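Local coordinates for protein proline dehydrogenase (Bradyrhizobium japonicum USDA 110, PDB 3HAZ) that probably oxidises L-proline to L-glutamate in two steps, with an FAD-dependent proline dehydrogenase and an NAD-dependent aldehyde dehydrogenase-family domain on one chain, at residues Ala766-Thr772 and Leu918-Ile924; Thr912-Thr917 and Phe956-Ser962. All coordinates share one frame; numbering follows the deposited sequence.

In the fold
Both contacts lie in the aldehyde dehydrogenase-family part of the chain, their centres about 19 Å apart, and they share one continuous piece of backbone: the loop 912-917 of contact 2 runs directly into strand 917-921 of contact 1. Contact 1 is core, with every touching residue buried and strand pairing inside a mixed sheet as its basis; past the strand ends, a carboxylate and hydroxyls take over the bonding. Contact 2 is only partly buried and joins two irregular loops, rich in glycine, through scattered backbone bonds, a serine hydroxyl and aromatic packing. The first touches helix 106-115, from the N-terminal part of the chain, whereas the second meets the nicotinamide end of NAD and a second subunit.

Contact 1 of 2, residues Ala766-Thr772 and Leu918-Ile924; sequences AMIADAT and LGVHSRI
Strands 766-769 and 918-921 pair in parallel between strands 797-803 and 939-942 of a seven-stranded mixed sheet in the aldehyde dehydrogenase part, their axes 4.5 Å and 9° apart. Four backbone bonds set the register, among them His921 N to Ile768 O at 2.8 Å. On one sheet face Met767 lies obliquely to His921: its CG, anti to the backbone N (chi1 173°), packs on Gly919 O, and SD stops 4.7 Å from the His921 imidazole centroid. On the other face Leu918 CD1 meets Ala766 CB, while Ile768 and Val920 pack against helix 925-934. Beyond the strands, Asp770 turns its carboxylate forward and OD1 accepts from Thr772 N, an Asx turn. Ser922 OG donates to Asp770 OD2 on its syn side (2.6 Å), and Thr772 OG1 reaches Asp770 OD1 from the same face as Thr772 N. Ser922 OG in turn accepts from Ile924 N, an ST turn. Without the carboxylate, as with an alanine here, both hydroxyls would probably lose their shared acceptor and Thr772 N its turn bond, each hydroxyl keeping, of these bonds, the N-H it accepts. Thr772 CB lies loosely over one face of the Arg923 guanidinium, whose NE salt-bridges Glu110; Arg923 N donates nearly straight (170°) to Thr772 OG1, 2.8 Å away.

Contact 2 of 2, residues Thr912-Thr917 and Phe956-Ser962; sequences TGYGLT and FGGNGLS. With NAD (nicotinamide-adenine-dinucleotide), chain D.
Three hydrogen bonds, one of them to a side chain, join the loops 912-917 and 956-962 beside the NAD site. Leu961 N donates to Gly913 O at 2.9 Å and Asn959 N to Gly915 O at 3.2 Å, both from above the carbonyl plane. The straightest is Gly915 N to Ser962 OG, 2.8 Å with 176° at the hydrogen; Ser962 OG also bonds Gly762 O, tying in a third piece of chain.

Leu961 CB rests over one face of the Tyr914 ring in a CH-pi contact, 3.9 Å from the centroid and 24° off the normal, while Ser962 OG lies at that ring's edge.

Apolar contacts gather at the cofactor end. With CG anti to the backbone N (chi1 -169°), Leu916 sends CD1 to Phe956 CZ at 3.9 Å, the two side chains meeting at about a right angle. Thr917 CG2 approaches the same ring obliquely. The polar NAD carboxamide abuts this group: its O7N lies 3.3 Å from Phe956 CE2 at the ring edge, and its N7N 3.8 Å from Leu916 CD2.

Glycine permits the close backbone approach, with Gly958 CA 3.2 Å from Gly915 O: a side chain on Gly958 would run into Gly915 O and Leu916 CA. Polar bonds thus fix the two loops together, while Leu916 and Phe956 give the nicotinamide carboxamide a hydrocarbon wall near the predicted active-site Cys794.

Contact 1 of 2, residues Ala766-Thr772 and Leu918-Ile924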
loop_
_atom_site.group_PDB
_atom_site.type_symbol
_atom_site.label_atom_id
_atom_site.label_comp_id
_atom_site.label_asym_id
_atom_site.label_seq_id
_atom_site.Cartn_x
_atom_site.Cartn_y
_atom_site.Cartn_z
ATOM N N ALA A 766 -19.693 -13.722 42.843
ATOM C CA ALA A 766 -19.816 -15.172 42.815
ATOM C C ALA A 766 -18.774 -15.801 41.912
ATOM O O ALA A 766 -18.211 -15.145 41.033
ATOM C CB ALA A 766 -21.213 -15.575 42.338
ATOM N N MET A 767 -18.519 -17.083 42.146
ATOM C CA MET A 767 -17.800 -17.916 41.196
ATOM C C MET A 767 -18.613 -19.180 40.954
ATOM O O MET A 767 -19.190 -19.740 41.882
ATOM C CB MET A 767 -16.407 -18.289 41.704
ATOM C CG MET A 767 -15.705 -19.308 40.806
ATOM S SD MET A 767 -14.043 -19.755 41.348
ATOM C CE MET A 767 -13.123 -18.261 40.976
ATOM N N ILE A 768 -18.667 -19.621 39.703
ATOM C CA ILE A 768 -19.300 -20.891 39.384
ATOM C C ILE A 768 -18.228 -21.871 38.924
ATOM O O ILE A 768 -17.491 -21.601 37.972
ATOM C CB ILE A 768 -20.369 -20.733 38.294
ATOM C CG1 ILE A 768 -21.397 -19.673 38.705
ATOM C CG2 ILE A 768 -21.045 -22.069 38.006
ATOM C CD1 ILE A 768 -22.419 -19.364 37.619
ATOM N N ALA A 769 -18.113 -22.990 39.632
ATOM C CA ALA A 769 -17.167 -24.039 39.260
ATOM C C ALA A 769 -17.902 -25.362 39.037
ATOM O O ALA A 769 -18.592 -25.843 39.939
ATOM C CB ALA A 769 -16.090 -24.196 40.339
ATOM N N ASP A 770 -17.769 -25.941 37.842
ATOM C CA ASP A 770 -18.391 -27.238 37.558
ATOM C C ASP A 770 -17.378 -28.371 37.669
ATOM O O ASP A 770 -16.208 -28.125 37.959
ATOM C CB ASP A 770 -19.122 -27.246 36.199
ATOM C CG ASP A 770 -18.182 -27.170 35.003
ATOM O OD1 ASP A 770 -17.004 -27.579 35.096
ATOM O OD2 ASP A 770 -18.646 -26.715 33.938
ATOM N N ALA A 771 -17.827 -29.603 37.442
ATOM C CA ALA A 771 -16.990 -30.774 37.700
ATOM C C ALA A 771 -15.906 -31.026 36.654
ATOM O O ALA A 771 -15.093 -31.941 36.818
ATOM C CB ALA A 771 -17.853 -32.025 37.892
ATOM N N THR A 772 -15.890 -30.236 35.583
ATOM C CA THR A 772 -14.789 -30.306 34.629
ATOM C C THR A 772 -13.638 -29.386 35.023
ATOM O O THR A 772 -12.588 -29.392 34.381
ATOM C CB THR A 772 -15.217 -29.949 33.189
ATOM O OG1 THR A 772 -15.500 -28.542 33.104
ATOM C CG2 THR A 772 -16.437 -30.758 32.770
ATOM N N LEU A 918 -17.487 -11.767 38.280
ATOM C CA LEU A 918 -17.962 -13.139 38.285
ATOM C C LEU A 918 -16.855 -14.073 37.806
ATOM O O LEU A 918 -16.216 -13.817 36.788
ATOM C CB LEU A 918 -19.188 -13.290 37.387
ATOM C CG LEU A 918 -19.583 -14.752 37.162
ATOM C CD1 LEU A 918 -20.220 -15.337 38.418
ATOM C CD2 LEU A 918 -20.504 -14.908 35.974
ATOM N N GLY A 919 -16.628 -15.152 38.549
ATOM C CA GLY A 919 -15.667 -16.160 38.145
ATOM C C GLY A 919 -16.362 -17.381 37.570
ATOM O O GLY A 919 -17.396 -17.803 38.083
ATOM N N VAL A 920 -15.802 -17.943 36.500
ATOM C CA VAL A 920 -16.309 -19.189 35.932
ATOM C C VAL A 920 -15.161 -20.163 35.701
ATOM O O VAL A 920 -14.211 -19.855 34.981
ATOM C CB VAL A 920 -17.034 -18.984 34.580
ATOM C CG1 VAL A 920 -17.594 -20.320 34.066
ATOM C CG2 VAL A 920 -18.139 -17.954 34.705
ATOM N N HIS A 921 -15.251 -21.334 36.323
ATOM C CA HIS A 921 -14.259 -22.384 36.139
ATOM C C HIS A 921 -14.904 -23.589 35.480
ATOM O O HIS A 921 -15.763 -24.245 36.074
ATOM C CB HIS A 921 -13.635 -22.789 37.472
ATOM C CG HIS A 921 -12.303 -22.162 37.731
ATOM N ND1 HIS A 921 -12.166 -20.878 38.217
ATOM C CD2 HIS A 921 -11.046 -22.635 37.559
ATOM C CE1 HIS A 921 -10.882 -20.592 38.342
ATOM N NE2 HIS A 921 -10.183 -21.644 37.957
ATOM N N SER A 922 -14.482 -23.871 34.254
ATOM C CA SER A 922 -15.082 -24.927 33.459
ATOM C C SER A 922 -14.268 -25.188 32.215
ATOM O O SER A 922 -13.669 -24.272 31.652
ATOM C CB SER A 922 -16.502 -24.554 33.047
ATOM O OG SER A 922 -17.051 -25.539 32.179
ATOM N N ARG A 923 -14.259 -26.448 31.794
ATOM C CA ARG A 923 -13.629 -26.852 30.549
ATOM C C ARG A 923 -14.603 -26.594 29.399
ATOM O O ARG A 923 -14.199 -26.475 28.244
ATOM C CB ARG A 923 -13.271 -28.348 30.616
ATOM C CG ARG A 923 -12.230 -28.818 29.606
ATOM C CD ARG A 923 -11.661 -30.177 30.024
ATOM N NE ARG A 923 -12.590 -31.265 29.745
ATOM C CZ ARG A 923 -12.648 -32.401 30.431
ATOM N NH1 ARG A 923 -13.530 -33.326 30.094
ATOM N NH2 ARG A 923 -11.835 -32.614 31.459
ATOM N N ILE A 924 -15.886 -26.482 29.733
ATOM C CA ILE A 924 -16.960 -26.516 28.738
ATOM C C ILE A 924 -17.313 -25.148 28.136
ATOM O O ILE A 924 -18.048 -24.356 28.732
ATOM C CB ILE A 924 -18.223 -27.167 29.333
ATOM C CG1 ILE A 924 -17.850 -28.475 30.038
ATOM C CG2 ILE A 924 -19.267 -27.397 28.251
ATOM C CD1 ILE A 924 -19.030 -29.216 30.659
#

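Contact 2 of 2, residues Thr912-Thr917 and Phe956-Ser962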
loop_
_atom_site.group_PDB
_atom_site.type_symbol
_atom_site.label_atom_id
_atom_site.label_comp_id
_atom_site.label_asym_id
_atom_site.label_seq_id
_atom_site.Cartn_x
_atom_site.Cartn_y
_atom_site.Cartn_z
ATOM N N THR A 912 -29.346 -10.568 43.775
ATOM C CA THR A 912 -28.741 -9.631 44.714
ATOM C C THR A 912 -28.816 -8.194 44.199
ATOM O O THR A 912 -28.873 -7.251 44.985
ATOM C CB THR A 912 -27.272 -9.971 45.010
ATOM O OG1 THR A 912 -26.454 -9.534 43.917
ATOM C CG2 THR A 912 -27.096 -11.475 45.240
ATOM N N GLY A 913 -28.811 -8.037 42.879
ATOM C CA GLY A 913 -28.804 -6.720 42.273
ATOM C C GLY A 913 -27.403 -6.207 41.976
ATOM O O GLY A 913 -27.232 -5.252 41.220
ATOM N N TYR A 914 -26.395 -6.828 42.578
ATOM C CA TYR A 914 -25.009 -6.447 42.316
ATOM C C TYR A 914 -24.519 -7.033 40.985
ATOM O O TYR A 914 -25.172 -7.900 40.408
ATOM C CB TYR A 914 -24.108 -6.877 43.480
ATOM C CG TYR A 914 -24.351 -6.080 44.745
ATOM C CD1 TYR A 914 -23.776 -4.825 44.917
ATOM C CD2 TYR A 914 -25.168 -6.571 45.760
ATOM C CE1 TYR A 914 -23.994 -4.085 46.064
ATOM C CE2 TYR A 914 -25.396 -5.828 46.922
ATOM C CZ TYR A 914 -24.804 -4.588 47.065
ATOM O OH TYR A 914 -25.014 -3.836 48.202
ATOM N N GLY A 915 -23.386 -6.547 40.487
ATOM C CA GLY A 915 -22.852 -7.041 39.229
ATOM C C GLY A 915 -21.452 -6.549 38.931
ATOM O O GLY A 915 -21.214 -5.910 37.908
ATOM N N LEU A 916 -20.519 -6.845 39.827
ATOM C CA LEU A 916 -19.147 -6.376 39.677
ATOM C C LEU A 916 -18.253 -7.430 39.015
ATOM O O LEU A 916 -17.914 -7.306 37.837
ATOM C CB LEU A 916 -18.581 -5.935 41.031
ATOM C CG LEU A 916 -17.251 -5.176 40.984
ATOM C CD1 LEU A 916 -17.307 -4.023 39.976
ATOM C CD2 LEU A 916 -16.915 -4.657 42.369
ATOM N N THR A 917 -17.865 -8.465 39.759
ATOM C CA THR A 917 -17.083 -9.554 39.160
ATOM C C THR A 917 -17.790 -10.906 39.246
ATOM O O THR A 917 -18.574 -11.164 40.166
ATOM C CB THR A 917 -15.665 -9.695 39.783
ATOM O OG1 THR A 917 -15.773 -9.902 41.198
ATOM C CG2 THR A 917 -14.831 -8.449 39.520
ATOM N N PHE A 956 -12.321 -2.020 34.269
ATOM C CA PHE A 956 -12.930 -2.556 35.465
ATOM C C PHE A 956 -14.104 -1.711 35.952
ATOM O O PHE A 956 -14.029 -0.487 35.978
ATOM C CB PHE A 956 -11.874 -2.693 36.564
ATOM C CG PHE A 956 -12.413 -3.283 37.831
ATOM C CD1 PHE A 956 -12.479 -4.658 37.995
ATOM C CD2 PHE A 956 -12.871 -2.465 38.853
ATOM C CE1 PHE A 956 -12.990 -5.211 39.157
ATOM C CE2 PHE A 956 -13.378 -3.014 40.024
ATOM C CZ PHE A 956 -13.435 -4.387 40.174
ATOM N N GLY A 957 -15.185 -2.376 36.347
ATOM C CA GLY A 957 -16.354 -1.688 36.861
ATOM C C GLY A 957 -17.634 -2.427 36.532
ATOM O O GLY A 957 -17.751 -3.060 35.481
ATOM N N GLY A 958 -18.607 -2.333 37.426
ATOM C CA GLY A 958 -19.810 -3.129 37.300
ATOM C C GLY A 958 -21.054 -2.296 37.106
ATOM O O GLY A 958 -20.976 -1.087 36.926
ATOM N N ASN A 959 -22.205 -2.954 37.145
ATOM C CA ASN A 959 -23.480 -2.273 36.977
ATOM C C ASN A 959 -24.462 -2.706 38.050
ATOM O O ASN A 959 -24.070 -3.321 39.048
ATOM C CB ASN A 959 -24.036 -2.538 35.581
ATOM C CG ASN A 959 -23.664 -3.911 35.066
ATOM O OD1 ASN A 959 -22.893 -4.044 34.112
ATOM N ND2 ASN A 959 -24.191 -4.946 35.714
ATOM N N GLY A 960 -25.735 -2.386 37.856
ATOM C CA GLY A 960 -26.713 -2.591 38.906
ATOM C C GLY A 960 -26.233 -1.862 40.144
ATOM O O GLY A 960 -25.753 -0.732 40.046
ATOM N N LEU A 961 -26.336 -2.510 41.302
ATOM C CA LEU A 961 -25.906 -1.915 42.566
ATOM C C LEU A 961 -24.384 -1.776 42.673
ATOM O O LEU A 961 -23.875 -1.215 43.642
ATOM C CB LEU A 961 -26.435 -2.735 43.757
ATOM C CG LEU A 961 -27.948 -2.925 43.891
ATOM C CD1 LEU A 961 -28.303 -3.772 45.137
ATOM C CD2 LEU A 961 -28.659 -1.585 43.939
ATOM N N SER A 962 -23.661 -2.283 41.678
ATOM C CA SER A 962 -22.200 -2.241 41.705
ATOM C C SER A 962 -21.546 -1.021 41.029
ATOM O O SER A 962 -20.338 -0.818 41.148
ATOM C CB SER A 962 -21.628 -3.528 41.104
ATOM O OG SER A 962 -21.918 -4.633 41.941
HETATM P PA NAD D . -17.362 4.334 51.990
HETATM O O1A NAD D . -18.846 4.468 51.305
HETATM O O2A NAD D . -17.499 3.943 53.402
HETATM O O5B NAD D . -16.625 5.828 51.877
HETATM C C5B NAD D . -15.627 6.030 50.885
HETATM C C4B NAD D . -15.361 7.526 50.654
HETATM O O4B NAD D . -16.566 8.383 50.633
HETATM C C3B NAD D . -14.476 8.233 51.761
HETATM O O3B NAD D . -13.384 9.016 51.386
HETATM C C2B NAD D . -15.551 8.792 52.689
HETATM O O2B NAD D . -15.182 9.579 53.800
HETATM C C1B NAD D . -16.492 9.326 51.698
HETATM N N9A NAD D . -17.826 9.536 52.280
HETATM C C8A NAD D . -18.380 8.886 53.335
HETATM N N7A NAD D . -19.689 9.414 53.536
HETATM C C5A NAD D . -19.911 10.413 52.560
HETATM C C6A NAD D . -21.000 11.237 52.302
HETATM N N6A NAD D . -22.192 11.138 53.129
HETATM N N1A NAD D . -20.952 12.129 51.279
HETATM C C2A NAD D . -19.815 12.219 50.494
HETATM N N3A NAD D . -18.742 11.409 50.747
HETATM C C4A NAD D . -18.791 10.503 51.784
HETATM O O3 NAD D . -16.415 3.238 51.142
HETATM P PN NAD D . -15.028 2.627 51.848
HETATM O O1N NAD D . -15.398 2.046 53.364
HETATM O O2N NAD D . -14.012 3.677 51.940
HETATM O O5D NAD D . -14.427 1.375 50.922
HETATM C C5D NAD D . -15.124 0.138 50.872
HETATM C C4D NAD D . -16.192 0.100 49.758
HETATM O O4D NAD D . -15.822 0.737 48.459
HETATM C C3D NAD D . -16.867 -1.275 49.335
HETATM O O3D NAD D . -18.264 -1.416 49.432
HETATM C C2D NAD D . -16.186 -1.500 47.968
HETATM O O2D NAD D . -16.512 -2.613 47.158
HETATM C C1D NAD D . -16.196 -0.135 47.411
HETATM N N1N NAD D . -15.186 -0.064 46.347
HETATM C C2N NAD D . -15.574 -0.300 45.015
HETATM C C3N NAD D . -14.573 -0.249 43.954
HETATM C C7N NAD D . -14.999 -0.496 42.496
HETATM O O7N NAD D . -14.244 -0.251 41.624
HETATM N N7N NAD D . -16.359 -0.892 42.193
HETATM C C4N NAD D . -13.155 0.043 44.284
HETATM C C5N NAD D . -12.773 0.280 45.607
HETATM C C6N NAD D . -13.786 0.232 46.685
#